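Long-range contacts in Lmo2184 protein (PDB 5JOQ), which probably binds heme at the cell surface as the lipid-anchored substrate-binding component of an ABC transporter for iron uptake: residues 223-228 with 259-264; 91-96 with 112-117. All blocks are in the same frame, centred on the assembly; numbering follows the deposited sequence. Where two conformers were deposited one is given.

Contact 1 (223-228 with 259-264); sequences IILRAA and RVYDLD
NH2 of Arg226 is held by two carboxylates: OD2 of Asp262 lies 3.0 Å from NH2 of Arg226, and Asp240 of helix 233-245 forms a second salt bridge with the same nitrogen. NE of Arg226 lies 2.9 Å from OD1 of Asp262, so the guanidinium grips this carboxylate side-on. Both oxygens are met on their syn sides. The two planes are turned by only 21°, yet each nitrogen stands some 30° out of the carboxylate plane, so the pairing is slightly staggered. A bend about the CG-CD bond of Arg226 (chi3 -62°) turns its head toward the neighbouring strand, where CG1 of Val260 sits 3.3 Å above the centre of the guanidinium plane. Phe243 adds a cation-pi contact; together these partners hold the head in place and probably stabilise its charge.

Beneath this cluster, strands 223-227 and 260-262 run parallel. Both backbone bonds of Arg226 go to segment 259-264: its N donates to O of Tyr261, and its O accepts N of Leu263 at 2.7 Å. On the other face, CD2 of Leu225 packs against CB of Tyr261 (3.9 Å), whereas CG2 of Ile223 meets the edge of the Tyr261 ring. Helix 276-288 covers this side through Met283, Met286 and Leu287. Past the paired residues, one water bridges N of Ala228 and O of Leu263. Two parallel strands linked through helices, with helices packed on both faces, are typical of the alpha/beta lobe of a solute-binding protein of this family.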
# COMPACT_ATOMS: atom_id res chain seq x y z
N ILE A 223 -2.98 16.47 21.60
CA ILE A 223 -2.30 15.40 20.87
C ILE A 223 -3.13 15.02 19.66
O ILE A 223 -4.36 14.94 19.75
CB ILE A 223 -2.11 14.17 21.77
CG1 ILE A 223 -1.17 14.48 22.93
CG2 ILE A 223 -1.61 12.95 20.95
CD1 ILE A 223 -1.24 13.40 24.08
N ILE A 224 -2.47 14.73 18.53
CA ILE A 224 -3.16 14.13 17.38
C ILE A 224 -2.56 12.75 17.14
O ILE A 224 -1.34 12.60 17.14
CB ILE A 224 -3.05 15.00 16.12
CG1 ILE A 224 -3.68 16.39 16.38
CG2 ILE A 224 -3.71 14.27 14.90
CD1 ILE A 224 -3.40 17.41 15.23
N LEU A 225 -3.44 11.75 17.00
CA LEU A 225 -3.07 10.38 16.66
C LEU A 225 -3.61 10.07 15.27
O LEU A 225 -4.73 10.48 14.94
CB LEU A 225 -3.67 9.35 17.65
CG LEU A 225 -3.39 9.56 19.14
CD1 LEU A 225 -4.04 8.43 19.96
CD2 LEU A 225 -1.86 9.65 19.41
N ARG A 226 -2.81 9.36 14.46
CA ARG A 226 -3.22 9.01 13.10
C ARG A 226 -3.07 7.52 12.88
O ARG A 226 -2.12 6.91 13.36
CB ARG A 226 -2.38 9.77 12.02
CG ARG A 226 -2.52 11.32 12.08
CD ARG A 226 -1.65 11.99 10.94
NE ARG A 226 -0.22 11.67 11.13
CZ ARG A 226 0.76 12.55 10.97
NH1 ARG A 226 0.47 13.80 10.62
NH2 ARG A 226 2.03 12.21 11.19
N ALA A 227 -4.01 6.92 12.15
CA ALA A 227 -3.95 5.50 11.80
C ALA A 227 -4.22 5.36 10.31
O ALA A 227 -5.24 5.85 9.81
CB ALA A 227 -4.99 4.68 12.59
N ALA A 228 -3.32 4.67 9.60
CA ALA A 228 -3.55 4.30 8.20
C ALA A 228 -3.47 2.78 8.14
O ALA A 228 -2.44 2.23 7.80
CB ALA A 228 -2.53 4.97 7.29
N ARG A 259 3.39 17.05 18.68
CA ARG A 259 2.57 16.10 19.42
C ARG A 259 1.61 15.36 18.47
O ARG A 259 0.43 15.18 18.77
CB ARG A 259 1.79 16.83 20.53
CG ARG A 259 2.70 17.69 21.47
CD ARG A 259 1.96 18.14 22.76
NE ARG A 259 1.67 17.02 23.67
CZ ARG A 259 1.02 17.13 24.83
NH1 ARG A 259 0.59 18.31 25.24
NH2 ARG A 259 0.80 16.05 25.59
N VAL A 260 2.12 14.94 17.31
CA VAL A 260 1.36 14.17 16.34
C VAL A 260 2.04 12.83 16.21
O VAL A 260 3.25 12.77 15.95
CB VAL A 260 1.28 14.88 14.98
CG1 VAL A 260 0.37 14.08 14.01
CG2 VAL A 260 0.81 16.34 15.14
N TYR A 261 1.29 11.73 16.40
CA TYR A 261 1.86 10.39 16.37
C TYR A 261 1.16 9.57 15.30
O TYR A 261 -0.07 9.60 15.19
CB TYR A 261 1.68 9.69 17.73
CG TYR A 261 2.34 10.44 18.84
CD1 TYR A 261 1.66 11.41 19.55
CD2 TYR A 261 3.67 10.18 19.18
CE1 TYR A 261 2.27 12.14 20.59
CE2 TYR A 261 4.31 10.91 20.24
CZ TYR A 261 3.60 11.89 20.91
OH TYR A 261 4.19 12.62 21.93
N ASP A 262 1.93 8.76 14.60
CA ASP A 262 1.36 7.73 13.73
C ASP A 262 1.28 6.43 14.51
O ASP A 262 2.29 5.96 15.05
CB ASP A 262 2.24 7.56 12.49
CG ASP A 262 2.14 8.75 11.59
OD1 ASP A 262 0.99 9.02 11.18
OD2 ASP A 262 3.16 9.42 11.36
N LEU A 263 0.10 5.86 14.58
CA LEU A 263 -0.09 4.64 15.35
C LEU A 263 0.45 3.47 14.55
O LEU A 263 0.07 3.28 13.39
CB LEU A 263 -1.57 4.43 15.67
CG LEU A 263 -2.20 5.50 16.56
CD1 LEU A 263 -3.69 5.18 16.73
CD2 LEU A 263 -1.53 5.56 17.97
N ASP A 264 1.32 2.68 15.16
CA ASP A 264 1.90 1.55 14.43
C ASP A 264 0.78 0.67 13.88
O ASP A 264 0.05 0.05 14.64
CB ASP A 264 2.80 0.71 15.34
CG ASP A 264 3.44 -0.45 14.60
OD1 ASP A 264 3.15 -0.68 13.39
OD2 ASP A 264 4.25 -1.15 15.25
O HOH W 1 -0.59 4.38 10.87

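Contact 2 (91-96 with 112-117); sequences PDMVLS and DLEADF
CG of Pro91 touches CD2 of Leu113 at 4.2 Å, and a water links O of Pro91 to N of Glu114 just before the strands pair. O of Asp92 then lies against CB of Glu114, while its carboxylate turns to N of Lys36. Met93 curls over the second strand: with CG anti to the backbone N (chi1 -180°) and bends at both following torsions, its SD comes to rest 3.8 Å from CB of Asp116 and its CE reaches CG of Glu114.

Regular pairing begins at Val94, whose N bonds to O of Glu114 (2.9 Å) and whose O accepts N of Asp116, so that it bonds to the residues flanking its partner Ala115. CB of Val94 and CB of Ala115 face the same side, and Phe108 of helix 101-110 covers both. Leu95 points to the other face, where its CD2 meets CB of Asp116 at 3.8 Å and Leu133 of helix 123-136 packs on it. N of Ser96 bonds to O of Asp116 (2.9 Å), and CB of Ser96 approaches the Phe117 ring obliquely, 3.6 Å from CD1 of Phe117. Parallel neighbours joined through helix 101-110 make this a beta-alpha-beta unit.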
# COMPACT_ATOMS: atom_id res chain seq x y z
N PRO A 91 -18.92 -26.05 7.06
CA PRO A 91 -18.75 -25.64 8.46
C PRO A 91 -20.08 -25.58 9.20
O PRO A 91 -21.14 -25.40 8.59
CB PRO A 91 -18.11 -24.25 8.35
CG PRO A 91 -18.61 -23.74 7.02
CD PRO A 91 -18.72 -24.94 6.12
N ASP A 92 -20.00 -25.73 10.52
CA ASP A 92 -21.14 -25.46 11.40
C ASP A 92 -21.25 -23.97 11.73
O ASP A 92 -22.35 -23.47 11.99
CB ASP A 92 -20.98 -26.26 12.70
CG ASP A 92 -20.91 -27.76 12.45
OD1 ASP A 92 -21.85 -28.28 11.83
OD2 ASP A 92 -19.89 -28.39 12.81
N MET A 93 -20.14 -23.24 11.71
CA MET A 93 -20.15 -21.82 12.03
C MET A 93 -19.02 -21.12 11.30
O MET A 93 -17.90 -21.62 11.24
CB MET A 93 -20.02 -21.61 13.55
CG MET A 93 -20.03 -20.13 13.98
SD MET A 93 -21.62 -19.33 13.58
CE MET A 93 -22.81 -20.42 14.41
N VAL A 94 -19.31 -19.94 10.75
CA VAL A 94 -18.30 -19.05 10.16
C VAL A 94 -18.26 -17.80 11.03
O VAL A 94 -19.31 -17.23 11.33
CB VAL A 94 -18.65 -18.70 8.70
CG1 VAL A 94 -17.60 -17.75 8.10
CG2 VAL A 94 -18.82 -19.98 7.82
N LEU A 95 -17.07 -17.39 11.47
CA LEU A 95 -16.91 -16.26 12.38
C LEU A 95 -16.31 -15.05 11.65
O LEU A 95 -15.23 -15.15 11.05
CB LEU A 95 -16.02 -16.62 13.58
CG LEU A 95 -16.47 -17.80 14.45
CD1 LEU A 95 -15.41 -18.01 15.51
CD2 LEU A 95 -17.82 -17.52 15.14
N SER A 96 -16.99 -13.91 11.74
CA SER A 96 -16.51 -12.66 11.14
C SER A 96 -16.74 -11.59 12.19
O SER A 96 -16.98 -11.90 13.38
CB SER A 96 -17.23 -12.39 9.81
OG SER A 96 -16.79 -11.17 9.20
N ASP A 112 -25.95 -20.29 2.26
CA ASP A 112 -26.48 -21.18 3.30
C ASP A 112 -25.43 -21.49 4.36
O ASP A 112 -25.40 -22.59 4.90
CB ASP A 112 -27.02 -22.47 2.70
CG ASP A 112 -28.23 -22.22 1.84
OD1 ASP A 112 -29.12 -21.48 2.32
OD2 ASP A 112 -28.28 -22.73 0.69
N LEU A 113 -24.58 -20.51 4.68
CA LEU A 113 -23.57 -20.65 5.71
C LEU A 113 -24.01 -19.92 6.98
O LEU A 113 -24.29 -18.72 6.93
CB LEU A 113 -22.22 -20.10 5.24
CG LEU A 113 -21.66 -20.74 3.97
CD1 LEU A 113 -20.49 -19.92 3.45
CD2 LEU A 113 -21.26 -22.18 4.23
N GLU A 114 -24.06 -20.64 8.09
CA GLU A 114 -24.33 -20.04 9.39
C GLU A 114 -23.16 -19.17 9.81
O GLU A 114 -22.01 -19.61 9.78
CB GLU A 114 -24.57 -21.14 10.42
CG GLU A 114 -24.87 -20.65 11.82
CD GLU A 114 -26.33 -20.25 12.01
OE1 GLU A 114 -27.15 -20.50 11.08
OE2 GLU A 114 -26.65 -19.69 13.08
N ALA A 115 -23.42 -17.93 10.23
CA ALA A 115 -22.33 -17.00 10.49
C ALA A 115 -22.64 -16.14 11.70
O ALA A 115 -23.80 -15.79 11.95
CB ALA A 115 -22.03 -16.11 9.28
N ASP A 116 -21.59 -15.81 12.45
CA ASP A 116 -21.67 -14.99 13.64
C ASP A 116 -20.74 -13.79 13.44
O ASP A 116 -19.55 -13.97 13.16
CB ASP A 116 -21.24 -15.81 14.86
CG ASP A 116 -21.61 -15.17 16.19
OD1 ASP A 116 -22.11 -14.02 16.21
OD2 ASP A 116 -21.39 -15.83 17.22
N PHE A 117 -21.28 -12.58 13.57
CA PHE A 117 -20.50 -11.36 13.38
C PHE A 117 -20.20 -10.79 14.77
O PHE A 117 -21.09 -10.24 15.43
CB PHE A 117 -21.24 -10.35 12.49
CG PHE A 117 -21.42 -10.84 11.07
CD1 PHE A 117 -20.40 -10.70 10.15
CD2 PHE A 117 -22.58 -11.50 10.70
CE1 PHE A 117 -20.53 -11.17 8.86
CE2 PHE A 117 -22.74 -11.98 9.40
CZ PHE A 117 -21.70 -11.81 8.48
O HOH W 2 -23.82 -23.58 8.01

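Contact 2 is complete before contact 1 begins along the chain, and the two lie on opposite sides of the chain's centre, with their centres 35 Å apart and nearest atoms about 19 Å apart. They share no sheet: 91-96 with 112-117 belongs to a three-stranded parallel sheet, in which 93-97 is the middle strand, whereas 223-228 with 259-264 belongs to a separate mixed sheet that also contains strand 168-173. The long helix 140-161 falls between them in sequence. Separate sheets on opposite sides, linked by a long helix, fit the two-lobed architecture of this solute-binding family, in which ligand is generally held between the lobes.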